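Local coordinates for quinone oxidoreductase (Thermus thermophilus, PDB 1IZ0), which probably catalyses the NADPH-dependent reduction of quinones, as a nucleotide-binding member of the zinc-free quinone oxidoreductase branch of the medium-chain dehydrogenase/reductase family, at residues A[119-124]-A[238-243]; A[127-132]-A[149-154]; A[110-115]-A[255-260]; A[142-147]-A[267-272]; A[35-40]-A[296-301]. One frame throughout, in Å; residues are numbered along the deposited sequence.

Overall arrangement
The five contacts span the two-domain medium-chain dehydrogenase/reductase fold. Interactions 1 and 2 belong to the parallel Rossmann sheet, at its edge strand 238-241 and between strands 128-131 and 152-157 respectively, centres about 13 Å apart. Helix 137-148 links interactions 2 and 4. Interaction 3 shares helix 108-120 with interaction 1, and its Phe111 packs on Pro271 and Val145 of interaction 4. Interaction 5 lies in the catalytic domain, about 25 Å centre to centre from interactions 1 and 2, and touches interaction 4 through a probable hydrogen bond, Lys297 N to Val272 O at 2.9 Å. Phe242 of interaction 1 and Phe39 of interaction 5 bind NADPH in the cofactor complex; this model is the apo-enzyme.

Interaction 1: residues A[119-124]-A[238-243]; sequences KRAQAR and AVLGFW
Leu240 and Phe242 receive the end of helix 108-120 at the edge of the parallel Rossmann sheet, where strand 238-241 is the outermost strand. A Schellman motif closes that helix, with Gln122 N bonded to Lys119 O at 3.1 Å, and turns the chain away just beyond Ala121. Along the strand, Leu240 is the first residue to touch: its CD2 methyl lies 3.8 Å from Arg120 O and close to Ala121 CA, while Arg120 CG and CD slide past the same methyl in the opposite direction. At Gly241 the backbone carbonyl takes over; its O lies in the plane of the Arg120 guanidinium, at the edge, 2.7 Å from NH1. Phe242, which binds NADPH in the cofactor complex, comes next and brings CD2 over one guanidinium face, the two planes 29° apart. Arg120 spans these three residues because CG stands anti to the backbone N (chi1 -170°) and the otherwise extended chain bends at chi3. With an alanine here, Gly241 O is likely to lose the charge beside it, and Phe242 CD2 the group it packs on. Thr113 and Leu116 of the same helix also touch the Phe242 ring. Its CD2 meets Arg120 NH2 at 3.7 Å, offset from the centre of the guanidinium.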
# COMPACT_ATOMS: atom_id res chain seq x y z
N LYS A 119 4.39 -1.69 13.19
CA LYS A 119 5.43 -2.40 13.91
C LYS A 119 6.54 -1.42 14.30
O LYS A 119 7.05 -1.48 15.42
CB LYS A 119 6.00 -3.53 13.06
N ARG A 120 6.90 -0.51 13.40
CA ARG A 120 7.95 0.45 13.73
C ARG A 120 7.52 1.47 14.77
O ARG A 120 8.36 1.97 15.53
CB ARG A 120 8.45 1.19 12.49
CG ARG A 120 9.70 2.01 12.82
CD ARG A 120 10.11 2.94 11.72
NE ARG A 120 10.42 2.22 10.50
CZ ARG A 120 10.57 2.81 9.32
NH1 ARG A 120 10.44 4.13 9.22
NH2 ARG A 120 10.83 2.08 8.24
N ALA A 121 6.24 1.82 14.80
CA ALA A 121 5.75 2.78 15.79
C ALA A 121 5.44 2.02 17.09
O ALA A 121 4.82 2.56 18.01
CB ALA A 121 4.51 3.48 15.28
N GLN A 122 5.89 0.77 17.16
CA GLN A 122 5.67 -0.07 18.34
C GLN A 122 4.22 -0.05 18.82
O GLN A 122 3.94 0.19 20.00
CB GLN A 122 6.61 0.37 19.47
CG GLN A 122 8.09 0.26 19.12
CD GLN A 122 8.99 0.84 20.21
OE1 GLN A 122 8.97 0.38 21.35
NE2 GLN A 122 9.77 1.85 19.86
N ALA A 123 3.28 -0.29 17.91
CA ALA A 123 1.86 -0.32 18.26
C ALA A 123 1.63 -1.48 19.22
O ALA A 123 2.01 -2.61 18.94
CB ALA A 123 1.02 -0.49 17.02
N ARG A 124 0.99 -1.20 20.35
CA ARG A 124 0.73 -2.23 21.34
C ARG A 124 -0.78 -2.51 21.43
O ARG A 124 -1.59 -1.62 21.15
CB ARG A 124 1.26 -1.77 22.70
CG ARG A 124 2.07 -2.81 23.47
CD ARG A 124 3.57 -2.73 23.18
NE ARG A 124 3.94 -3.25 21.87
CZ ARG A 124 5.20 -3.32 21.43
NH1 ARG A 124 6.20 -2.90 22.21
NH2 ARG A 124 5.47 -3.80 20.22
N ALA A 238 6.37 11.67 18.66
CA ALA A 238 7.38 11.28 17.69
C ALA A 238 6.80 11.32 16.28
O ALA A 238 5.60 11.11 16.08
CB ALA A 238 7.90 9.89 18.00
N VAL A 239 7.66 11.62 15.31
CA VAL A 239 7.25 11.63 13.92
C VAL A 239 8.22 10.68 13.23
O VAL A 239 9.43 10.88 13.28
CB VAL A 239 7.37 13.02 13.28
CG1 VAL A 239 7.07 12.93 11.78
CG2 VAL A 239 6.40 13.98 13.95
N LEU A 240 7.68 9.63 12.62
CA LEU A 240 8.51 8.64 11.95
C LEU A 240 8.28 8.68 10.45
O LEU A 240 7.15 8.49 9.99
CB LEU A 240 8.19 7.24 12.48
CG LEU A 240 8.26 7.05 14.01
CD1 LEU A 240 7.06 7.71 14.66
CD2 LEU A 240 8.26 5.56 14.34
N GLY A 241 9.34 8.94 9.70
CA GLY A 241 9.22 8.97 8.25
C GLY A 241 9.22 7.52 7.83
O GLY A 241 9.93 6.71 8.42
N PHE A 242 8.44 7.19 6.81
CA PHE A 242 8.37 5.81 6.37
C PHE A 242 8.44 5.63 4.86
O PHE A 242 7.78 6.35 4.12
CB PHE A 242 7.08 5.17 6.92
CG PHE A 242 6.92 3.72 6.57
CD1 PHE A 242 6.49 3.34 5.30
CD2 PHE A 242 7.25 2.73 7.49
CE1 PHE A 242 6.39 2.00 4.96
CE2 PHE A 242 7.16 1.39 7.16
CZ PHE A 242 6.73 1.02 5.90
N TRP A 243 9.25 4.67 4.43
CA TRP A 243 9.38 4.35 3.01
C TRP A 243 9.67 2.85 2.92
O TRP A 243 10.71 2.38 3.37
CB TRP A 243 10.50 5.16 2.36
CG TRP A 243 10.57 4.94 0.88
CD1 TRP A 243 9.53 4.62 0.05
CD2 TRP A 243 11.73 5.02 0.04
NE1 TRP A 243 9.97 4.48 -1.24
CE2 TRP A 243 11.32 4.72 -1.28
CE3 TRP A 243 13.08 5.30 0.28
CZ2 TRP A 243 12.20 4.71 -2.36
CZ3 TRP A 243 13.97 5.28 -0.80
CH2 TRP A 243 13.52 4.99 -2.10

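Interaction 2: residues A[127-132]-A[149-154]; sequences EKVLVQ and MGLRVL
Lys128 and Arg152 lie side by side on one face of the sheet and point the same way, the aliphatic part of the lysine resting over a face of the guanidinium with CG and CD each 3.6 Å from NH1. Their charged ends lead to other partners: Lys128 NZ bonds to the carbonyls of Trp187 and Gly189, and Arg152 pairs with Glu172. Shortening the lysine to an alanine is likely to uncover that guanidinium face and leave the two carbonyls without their ammonium donor. Farther along this face Leu130 CD2 meets Leu154 CD1 at 4.0 Å, the two chains at a slant. On the other face Val129 and Val153 stand parallel, CG1 to CG2 at 3.8 Å, against Ala146 of helix 137-148; Val129 holds CG1 between its backbone N and carbonyl carbon (chi1 58°), which also brings that methyl to Leu151 CB. The ladder beneath has four nearly straight bonds: Arg152 N to Glu127 O, Val129 N to Arg152 O and Leu154 N to Val129 O, each 2.8 Å, and Val131 N to Leu154 O at 2.9 Å. Two parallel strands joined through helix 137-148 form the beta-alpha-beta crossover that is the hallmark of the nucleotide-binding Rossmann fold.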
# COMPACT_ATOMS: atom_id res chain seq x y z
N GLU A 127 -3.98 0.01 21.89
CA GLU A 127 -3.67 1.39 21.52
C GLU A 127 -4.63 1.94 20.45
O GLU A 127 -5.17 1.19 19.62
CB GLU A 127 -2.21 1.51 21.06
CG GLU A 127 -1.21 1.31 22.21
CD GLU A 127 0.19 1.85 21.93
OE1 GLU A 127 0.84 1.40 20.98
OE2 GLU A 127 0.64 2.75 22.69
N LYS A 128 -4.83 3.25 20.49
CA LYS A 128 -5.73 3.96 19.58
C LYS A 128 -5.00 4.47 18.34
O LYS A 128 -4.03 5.23 18.44
CB LYS A 128 -6.37 5.13 20.33
CG LYS A 128 -7.19 4.70 21.54
CD LYS A 128 -7.53 5.87 22.47
CE LYS A 128 -6.38 6.20 23.42
NZ LYS A 128 -6.65 7.45 24.21
N VAL A 129 -5.47 4.07 17.16
CA VAL A 129 -4.82 4.47 15.92
C VAL A 129 -5.77 5.09 14.90
O VAL A 129 -6.86 4.59 14.64
CB VAL A 129 -4.10 3.26 15.26
CG1 VAL A 129 -5.10 2.13 15.00
CG2 VAL A 129 -3.42 3.68 13.98
N LEU A 130 -5.33 6.20 14.32
CA LEU A 130 -6.12 6.88 13.30
C LEU A 130 -5.63 6.43 11.93
O LEU A 130 -4.43 6.48 11.64
CB LEU A 130 -5.96 8.40 13.46
CG LEU A 130 -6.61 9.38 12.48
CD1 LEU A 130 -5.75 9.50 11.25
CD2 LEU A 130 -8.02 8.94 12.12
N VAL A 131 -6.55 5.97 11.09
CA VAL A 131 -6.22 5.54 9.74
C VAL A 131 -6.94 6.49 8.77
O VAL A 131 -8.16 6.62 8.82
CB VAL A 131 -6.69 4.10 9.45
CG1 VAL A 131 -6.42 3.74 7.99
CG2 VAL A 131 -5.98 3.13 10.38
N GLN A 132 -6.17 7.14 7.90
CA GLN A 132 -6.76 8.08 6.95
C GLN A 132 -7.04 7.39 5.62
O GLN A 132 -6.62 6.25 5.41
CB GLN A 132 -5.83 9.27 6.76
CG GLN A 132 -5.51 10.01 8.05
CD GLN A 132 -4.52 11.13 7.83
OE1 GLN A 132 -3.61 11.02 7.02
NE2 GLN A 132 -4.68 12.22 8.58
N MSE A 149 -3.74 -6.76 15.12
CA MSE A 149 -2.70 -6.48 16.10
C MSE A 149 -3.35 -6.09 17.41
O MSE A 149 -2.67 -5.77 18.39
CB MSE A 149 -1.78 -5.36 15.59
CG MSE A 149 -0.96 -5.77 14.37
SE MSE A 149 0.22 -4.37 13.71
CE MSE A 149 1.53 -4.44 15.15
N GLY A 150 -4.68 -6.13 17.44
CA GLY A 150 -5.43 -5.80 18.64
C GLY A 150 -5.57 -4.32 18.92
O GLY A 150 -5.83 -3.92 20.06
N LEU A 151 -5.44 -3.49 17.89
CA LEU A 151 -5.55 -2.05 18.08
C LEU A 151 -6.98 -1.53 17.93
O LEU A 151 -7.83 -2.16 17.31
CB LEU A 151 -4.65 -1.32 17.07
CG LEU A 151 -3.19 -1.79 16.94
CD1 LEU A 151 -2.51 -1.01 15.82
CD2 LEU A 151 -2.45 -1.59 18.25
N ARG A 152 -7.23 -0.36 18.52
CA ARG A 152 -8.53 0.30 18.43
C ARG A 152 -8.38 1.26 17.26
O ARG A 152 -7.54 2.16 17.31
CB ARG A 152 -8.82 1.07 19.72
CG ARG A 152 -9.11 0.17 20.93
CD ARG A 152 -9.35 1.01 22.18
NE ARG A 152 -10.43 1.99 21.99
CZ ARG A 152 -10.58 3.08 22.73
NH1 ARG A 152 -9.72 3.33 23.72
NH2 ARG A 152 -11.58 3.92 22.49
N VAL A 153 -9.20 1.08 16.23
CA VAL A 153 -9.10 1.89 15.02
C VAL A 153 -10.14 2.98 14.81
O VAL A 153 -11.35 2.73 14.92
CB VAL A 153 -9.12 0.99 13.76
CG1 VAL A 153 -8.96 1.83 12.50
CG2 VAL A 153 -8.04 -0.08 13.87
N LEU A 154 -9.67 4.17 14.47
CA LEU A 154 -10.53 5.31 14.18
C LEU A 154 -10.25 5.56 12.71
O LEU A 154 -9.15 5.99 12.36
CB LEU A 154 -10.10 6.55 14.98
CG LEU A 154 -11.07 7.68 15.33
CD1 LEU A 154 -10.26 8.97 15.45
CD2 LEU A 154 -12.17 7.85 14.29

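Interaction 3: residues A[110-115]-A[255-260]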
# COMPACT_ATOMS: atom_id res chain seq x y z
N SER A 110 0.35 -2.69 0.23
CA SER A 110 -0.54 -2.19 1.28
C SER A 110 -0.34 -2.84 2.65
O SER A 110 -0.13 -2.14 3.65
CB SER A 110 -2.01 -2.37 0.86
OG SER A 110 -2.25 -1.79 -0.41
N PHE A 111 -0.39 -4.16 2.70
CA PHE A 111 -0.24 -4.86 3.97
C PHE A 111 1.15 -4.79 4.57
O PHE A 111 1.28 -4.70 5.80
CB PHE A 111 -0.72 -6.30 3.81
CG PHE A 111 -2.20 -6.40 3.64
CD1 PHE A 111 -3.01 -6.78 4.71
CD2 PHE A 111 -2.81 -6.02 2.44
CE1 PHE A 111 -4.40 -6.76 4.59
CE2 PHE A 111 -4.19 -6.00 2.31
CZ PHE A 111 -4.99 -6.37 3.39
N LEU A 112 2.17 -4.84 3.74
CA LEU A 112 3.53 -4.74 4.25
C LEU A 112 3.74 -3.34 4.80
O LEU A 112 4.37 -3.16 5.85
CB LEU A 112 4.55 -5.05 3.14
CG LEU A 112 4.76 -6.55 2.93
CD1 LEU A 112 5.68 -6.80 1.73
CD2 LEU A 112 5.36 -7.14 4.20
N THR A 113 3.20 -2.35 4.10
CA THR A 113 3.32 -0.96 4.53
C THR A 113 2.61 -0.72 5.86
O THR A 113 3.16 -0.09 6.76
CB THR A 113 2.70 0.00 3.50
OG1 THR A 113 3.50 -0.00 2.31
CG2 THR A 113 2.62 1.41 4.06
N ALA A 114 1.39 -1.23 5.98
CA ALA A 114 0.62 -1.05 7.21
C ALA A 114 1.28 -1.74 8.40
O ALA A 114 1.43 -1.14 9.46
CB ALA A 114 -0.81 -1.59 7.02
N TYR A 115 1.65 -3.00 8.22
CA TYR A 115 2.27 -3.75 9.31
C TYR A 115 3.62 -3.17 9.72
O TYR A 115 3.86 -2.93 10.91
CB TYR A 115 2.44 -5.22 8.91
CG TYR A 115 3.14 -6.05 9.97
CD1 TYR A 115 4.53 -6.17 9.98
CD2 TYR A 115 2.42 -6.66 11.00
CE1 TYR A 115 5.18 -6.89 10.99
CE2 TYR A 115 3.06 -7.37 12.02
CZ TYR A 115 4.44 -7.48 12.00
OH TYR A 115 5.08 -8.16 13.01
N GLU A 255 10.82 -11.29 7.00
CA GLU A 255 10.45 -12.59 7.55
C GLU A 255 9.45 -12.44 8.69
O GLU A 255 8.44 -13.15 8.75
CB GLU A 255 11.70 -13.33 8.03
N GLU A 256 9.73 -11.51 9.60
CA GLU A 256 8.87 -11.26 10.75
C GLU A 256 7.47 -10.82 10.28
O GLU A 256 6.46 -11.35 10.72
CB GLU A 256 9.49 -10.16 11.62
CG GLU A 256 9.21 -10.26 13.11
CD GLU A 256 7.73 -10.37 13.44
OE1 GLU A 256 7.13 -11.43 13.18
OE2 GLU A 256 7.17 -9.38 13.97
N ALA A 257 7.43 -9.84 9.38
CA ALA A 257 6.17 -9.34 8.86
C ALA A 257 5.39 -10.45 8.16
O ALA A 257 4.20 -10.61 8.38
CB ALA A 257 6.42 -8.19 7.89
N LEU A 258 6.06 -11.21 7.30
CA LEU A 258 5.38 -12.28 6.59
C LEU A 258 4.94 -13.37 7.53
O LEU A 258 3.92 -14.02 7.31
CB LEU A 258 6.27 -12.84 5.48
CG LEU A 258 6.61 -11.82 4.38
CD1 LEU A 258 7.31 -12.53 3.23
CD2 LEU A 258 5.33 -11.14 3.89
N GLY A 259 5.69 -13.57 8.60
CA GLY A 259 5.33 -14.59 9.57
C GLY A 259 4.03 -14.23 10.26
O GLY A 259 3.34 -15.08 10.81
N PHE A 260 3.69 -12.95 10.21
CA PHE A 260 2.46 -12.49 10.84
C PHE A 260 1.33 -12.32 9.84
O PHE A 260 0.18 -12.65 10.13
CB PHE A 260 2.72 -11.16 11.56
CG PHE A 260 1.49 -10.54 12.16
CD1 PHE A 260 0.66 -9.74 11.39
CD2 PHE A 260 1.17 -10.76 13.49
CE1 PHE A 260 -0.48 -9.16 11.94
CE2 PHE A 260 0.03 -10.18 14.05
CZ PHE A 260 -0.80 -9.38 13.27
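Tyr115 of helix 108-120 drives its ring into the surface of helix 251-261, and most of the close contacts between residues 110-115 and 255-260 are its own. The short segments cross at 110° with their axes 10.4 Å apart, a separation bridged by side chains. CG of Tyr115 stands anti to the backbone N (chi1 177°), which projects the ring straight at the partner helix, between Ala257 and Phe260. On one flank Tyr115 CE1 reaches Ala257 CA at 3.4 Å and Tyr115 CD1 reaches Ala257 CB at 3.5 Å; the small alanine lets the ring come close to the helix backbone. On the other, Tyr115 CE2 lies over a face of the Phe260 ring, 3.4 Å from its CD1. The two rings are inclined at 32° with centroids 5.0 Å apart. Phe260 also has Arg264 as a cation-pi partner.

Looser packing is supplied by Leu112, one turn back, whose CD2 methyl touches both Ala257 CB and Leu258 CD2 at 4.0 Å, and which lies near Leu244 of the NADPH site. The solvent side belongs to Glu256, an exposed residue whose chain bends at chi2 to bring its carboxylate round to the tyrosine hydroxyl. OE2 lies at the edge of the ring, in its plane, 2.6 Å from Tyr115 OH, with the carboxylate turned steeply to the ring. The contact thus grades from apolar packing around a buried aromatic ring to a polar edge, one close approach where the exposed Glu256 comes up to the phenol oxygen.

Interaction 4: residues A[142-147]-A[267-272]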
# COMPACT_ATOMS: atom_id res chain seq x y z
N ALA A 142 -4.75 -1.16 6.31
CA ALA A 142 -4.35 -0.67 7.63
C ALA A 142 -5.35 -1.03 8.71
O ALA A 142 -4.97 -1.47 9.80
CB ALA A 142 -4.14 0.84 7.60
N VAL A 143 -6.63 -0.85 8.42
CA VAL A 143 -7.67 -1.16 9.39
C VAL A 143 -7.63 -2.64 9.77
O VAL A 143 -7.67 -2.99 10.96
CB VAL A 143 -9.08 -0.82 8.85
CG1 VAL A 143 -10.15 -1.25 9.85
CG2 VAL A 143 -9.19 0.69 8.60
N GLN A 144 -7.53 -3.50 8.77
CA GLN A 144 -7.49 -4.94 9.02
C GLN A 144 -6.25 -5.35 9.81
O GLN A 144 -6.33 -6.16 10.73
CB GLN A 144 -7.52 -5.71 7.70
CG GLN A 144 -8.83 -5.57 6.93
CD GLN A 144 -8.85 -6.41 5.67
OE1 GLN A 144 -8.85 -7.64 5.74
NE2 GLN A 144 -8.85 -5.76 4.51
N VAL A 145 -5.09 -4.81 9.43
CA VAL A 145 -3.85 -5.15 10.11
C VAL A 145 -3.86 -4.65 11.55
O VAL A 145 -3.49 -5.38 12.47
CB VAL A 145 -2.64 -4.59 9.36
CG1 VAL A 145 -1.36 -4.89 10.14
CG2 VAL A 145 -2.57 -5.19 7.97
N ALA A 146 -4.29 -3.41 11.75
CA ALA A 146 -4.36 -2.83 13.08
C ALA A 146 -5.27 -3.69 13.95
O ALA A 146 -4.97 -3.94 15.11
CB ALA A 146 -4.87 -1.40 13.01
N ARG A 147 -6.39 -4.13 13.38
CA ARG A 147 -7.34 -4.96 14.12
C ARG A 147 -6.69 -6.27 14.56
O ARG A 147 -6.82 -6.68 15.71
CB ARG A 147 -8.56 -5.28 13.26
CG ARG A 147 -9.57 -4.15 13.14
CD ARG A 147 -10.58 -4.22 14.27
NE ARG A 147 -9.97 -4.04 15.58
CZ ARG A 147 -10.54 -4.42 16.72
NH1 ARG A 147 -11.74 -5.00 16.70
NH2 ARG A 147 -9.92 -4.21 17.87
N ARG A 267 -7.85 -15.11 5.22
CA ARG A 267 -8.66 -15.43 6.39
C ARG A 267 -9.08 -14.13 7.06
O ARG A 267 -10.05 -13.51 6.63
CB ARG A 267 -7.87 -16.34 7.34
CG ARG A 267 -7.71 -17.77 6.79
CD ARG A 267 -6.77 -18.66 7.63
NE ARG A 267 -7.26 -18.82 9.00
CZ ARG A 267 -8.36 -19.48 9.33
NH1 ARG A 267 -9.11 -20.06 8.40
NH2 ARG A 267 -8.72 -19.57 10.60
N GLU A 268 -8.39 -13.69 8.11
CA GLU A 268 -8.81 -12.43 8.69
C GLU A 268 -8.32 -11.24 7.86
O GLU A 268 -8.85 -10.14 7.97
CB GLU A 268 -8.37 -12.30 10.16
CG GLU A 268 -7.04 -12.91 10.52
CD GLU A 268 -7.15 -14.39 10.82
OE1 GLU A 268 -6.64 -15.20 10.01
OE2 GLU A 268 -7.74 -14.75 11.87
N LEU A 269 -7.32 -11.47 7.02
CA LEU A 269 -6.82 -10.39 6.17
C LEU A 269 -7.28 -10.61 4.74
O LEU A 269 -6.83 -11.54 4.06
CB LEU A 269 -5.29 -10.31 6.23
CG LEU A 269 -4.71 -10.03 7.62
CD1 LEU A 269 -3.20 -9.87 7.54
CD2 LEU A 269 -5.35 -8.76 8.19
N ARG A 270 -8.20 -9.76 4.28
CA ARG A 270 -8.73 -9.87 2.93
C ARG A 270 -8.54 -8.57 2.16
O ARG A 270 -9.32 -7.62 2.32
CB ARG A 270 -10.22 -10.23 2.97
CG ARG A 270 -10.58 -11.54 3.72
CD ARG A 270 -9.92 -12.75 3.07
NE ARG A 270 -10.31 -12.93 1.67
CZ ARG A 270 -11.45 -13.50 1.27
NH1 ARG A 270 -12.33 -13.96 2.16
NH2 ARG A 270 -11.72 -13.61 -0.03
N PRO A 271 -7.50 -8.50 1.32
CA PRO A 271 -7.21 -7.30 0.52
C PRO A 271 -8.46 -6.87 -0.24
O PRO A 271 -9.15 -7.71 -0.83
CB PRO A 271 -6.11 -7.78 -0.42
CG PRO A 271 -5.41 -8.84 0.38
CD PRO A 271 -6.56 -9.59 1.00
N VAL A 272 -8.74 -5.57 -0.24
CA VAL A 272 -9.91 -5.05 -0.94
C VAL A 272 -9.59 -4.67 -2.38
O VAL A 272 -8.84 -3.71 -2.63
CB VAL A 272 -10.48 -3.81 -0.22
CG1 VAL A 272 -11.77 -3.35 -0.90
CG2 VAL A 272 -10.74 -4.12 1.24
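This is a side-chain-to-backbone clasp between a Rossmann-fold helix and an irregular connection: Gln144 of helix 137-148 grips the main chain of the loop that runs from helix 251-261 to strand 273-278. The helix is the crossover helix of a beta-alpha-beta unit, and the loop passes along its flank before entering the catalytic domain. The glutamine uses both ends of its amide on a single residue. Arg270 N donates to Gln144 OE1 at 2.7 Å, an almost straight bond (169°) that arrives in the carbonyl plane on a lone pair. In return Gln144 NE2 donates to Arg270 O at 2.9 Å; the acceptor lies in the amide plane of Gln144, but the NE2 donor sits above the plane of the Arg270 carbonyl and off its lone pairs. Two bonds in opposite directions fix the rotation of the amide and satisfy the polar end of a buried side chain. A weak bond from NE2 to Thr140 O adds a tie to its own helix.

The carboxamide reaches the loop because CG lies anti to the carbonyl carbon (chi1 -66°) and the chain runs extended beyond it. Arg270 itself turns away at its far end, bent at chi2 and chi3, to form a salt bridge with Glu103. Beside the polar clasp, Leu269 packs against the helix and also against Phe111 of helix 108-120, so that this leucine joins the loop to both helices. Past the amide, Val272 CG2 stands 4.1 Å from NE2. At the base of the glutamine, the Leu269 CD2 methyl lies 3.8 Å from both Gln144 CB and Gln144 O.

Interaction 5: residues A[35-40]-A[296-301]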
# COMPACT_ATOMS: atom_id res chain seq x y z
N VAL A 35 -1.69 -7.09 -11.96
CA VAL A 35 -0.73 -6.08 -11.54
C VAL A 35 -1.46 -5.08 -10.67
O VAL A 35 -2.49 -4.52 -11.07
CB VAL A 35 -0.12 -5.34 -12.75
CG1 VAL A 35 0.98 -4.42 -12.28
CG2 VAL A 35 0.42 -6.34 -13.76
N GLY A 36 -0.95 -4.85 -9.46
CA GLY A 36 -1.58 -3.89 -8.58
C GLY A 36 -0.90 -2.55 -8.76
O GLY A 36 0.32 -2.47 -8.73
N LEU A 37 -1.67 -1.49 -8.95
CA LEU A 37 -1.09 -0.17 -9.14
C LEU A 37 -1.07 0.62 -7.83
O LEU A 37 -1.93 0.45 -6.97
CB LEU A 37 -1.87 0.61 -10.20
CG LEU A 37 -1.88 -0.03 -11.60
CD1 LEU A 37 -2.54 0.92 -12.59
CD2 LEU A 37 -0.46 -0.33 -12.05
N ASN A 38 -0.06 1.48 -7.71
CA ASN A 38 0.11 2.29 -6.51
C ASN A 38 0.30 3.76 -6.88
O ASN A 38 0.73 4.07 -7.99
CB ASN A 38 1.35 1.81 -5.75
CG ASN A 38 1.28 0.34 -5.40
OD1 ASN A 38 0.61 -0.05 -4.44
ND2 ASN A 38 1.96 -0.49 -6.19
N PHE A 39 -0.01 4.65 -5.95
CA PHE A 39 0.16 6.07 -6.23
C PHE A 39 1.63 6.25 -6.62
O PHE A 39 1.97 7.08 -7.47
CB PHE A 39 -0.18 6.90 -5.00
CG PHE A 39 -0.19 8.39 -5.26
CD1 PHE A 39 0.80 9.21 -4.73
CD2 PHE A 39 -1.17 8.96 -6.06
CE1 PHE A 39 0.82 10.58 -5.00
CE2 PHE A 39 -1.18 10.32 -6.34
CZ PHE A 39 -0.18 11.14 -5.81
N ALA A 40 2.49 5.44 -6.00
CA ALA A 40 3.92 5.49 -6.27
C ALA A 40 4.20 5.31 -7.76
O ALA A 40 5.13 5.92 -8.29
CB ALA A 40 4.63 4.39 -5.47
N GLY A 296 -10.51 0.84 -2.51
CA GLY A 296 -9.72 -0.36 -2.67
C GLY A 296 -8.57 -0.19 -3.65
O GLY A 296 -8.26 0.92 -4.07
N LYS A 297 -7.97 -1.32 -4.01
CA LYS A 297 -6.83 -1.37 -4.91
C LYS A 297 -7.18 -1.35 -6.40
O LYS A 297 -8.10 -2.04 -6.83
CB LYS A 297 -6.04 -2.65 -4.64
CG LYS A 297 -4.70 -2.72 -5.34
CD LYS A 297 -3.64 -2.02 -4.52
CE LYS A 297 -2.24 -2.36 -5.00
NZ LYS A 297 -1.22 -1.80 -4.08
N VAL A 298 -6.43 -0.57 -7.17
CA VAL A 298 -6.63 -0.52 -8.62
C VAL A 298 -5.80 -1.67 -9.16
O VAL A 298 -4.60 -1.73 -8.92
CB VAL A 298 -6.11 0.79 -9.25
CG1 VAL A 298 -6.23 0.71 -10.77
CG2 VAL A 298 -6.90 1.99 -8.73
N VAL A 299 -6.43 -2.56 -9.90
CA VAL A 299 -5.73 -3.72 -10.43
C VAL A 299 -5.89 -3.89 -11.94
O VAL A 299 -6.97 -3.68 -12.48
CB VAL A 299 -6.25 -5.01 -9.75
CG1 VAL A 299 -5.62 -6.25 -10.41
CG2 VAL A 299 -5.94 -4.97 -8.26
N VAL A 300 -4.80 -4.26 -12.60
CA VAL A 300 -4.82 -4.51 -14.03
C VAL A 300 -4.77 -6.03 -14.18
O VAL A 300 -3.88 -6.69 -13.64
CB VAL A 300 -3.62 -3.87 -14.76
CG1 VAL A 300 -3.67 -4.22 -16.24
CG2 VAL A 300 -3.66 -2.34 -14.58
N ARG A 301 -5.74 -6.58 -14.90
CA ARG A 301 -5.84 -8.03 -15.09
C ARG A 301 -5.45 -8.39 -16.52
O ARG A 301 -5.95 -7.78 -17.47
CB ARG A 301 -7.28 -8.46 -14.84
CG ARG A 301 -7.46 -9.64 -13.92
CD ARG A 301 -6.86 -10.91 -14.47
NE ARG A 301 -7.35 -12.07 -13.73
CZ ARG A 301 -6.94 -13.32 -13.94
NH1 ARG A 301 -6.02 -13.57 -14.85
NH2 ARG A 301 -7.47 -14.31 -13.24
O HOH W 1 -4.33 1.01 -5.91
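Val35 and Val300 form a hydrogen-bonded antiparallel pair in the catalytic domain, the GroES-like part of the medium-chain dehydrogenase/reductase fold, where the C-terminal strand 297-301 joins strand 27-37. Val35 N reaches Val300 O and Val300 N returns to Val35 O, both at 2.8 Å. One step on, Leu37 N bonds almost straight to Val298 O at 2.9 Å. The other half of that pairing opens, and a water fills it, donating to Leu37 O at 2.7 Å and accepting from Val298 N. On one face of the sheet, Leu37 CD1 touches both Val298 CG1 (4.1 Å) and Val300 CG2 (4.0 Å). On the opposite face Gly36 offers only its CA, and the Lys297 side chain passes over it; a CB there would clash with Lys297 CE. CG of this lysine is anti to the backbone N (chi1 -170°) and the chain bends at chi2, carrying its CE to 3.4 Å from Leu37 O and its ammonium group on to Asn38. There Lys297 NZ donates to Asn38 OD1 at 2.6 Å, tilted 34° from the plane of the amide carbonyl.

Farther out, Ala285 of helix 282-288 packs over Leu37, Val298 and Val300, and Val109 of helix 108-120 touches both Asn38 and Lys297. Asn38 directly precedes helix 39-46, whose first residue, Phe39, binds NADPH in the cofactor complex. The meeting of lysine and asparagine is positioned from the second shell by a single carboxylate oxygen, Glu62 OE1, which forms a salt bridge with Lys297 NZ and accepts weakly from Asn38 ND2.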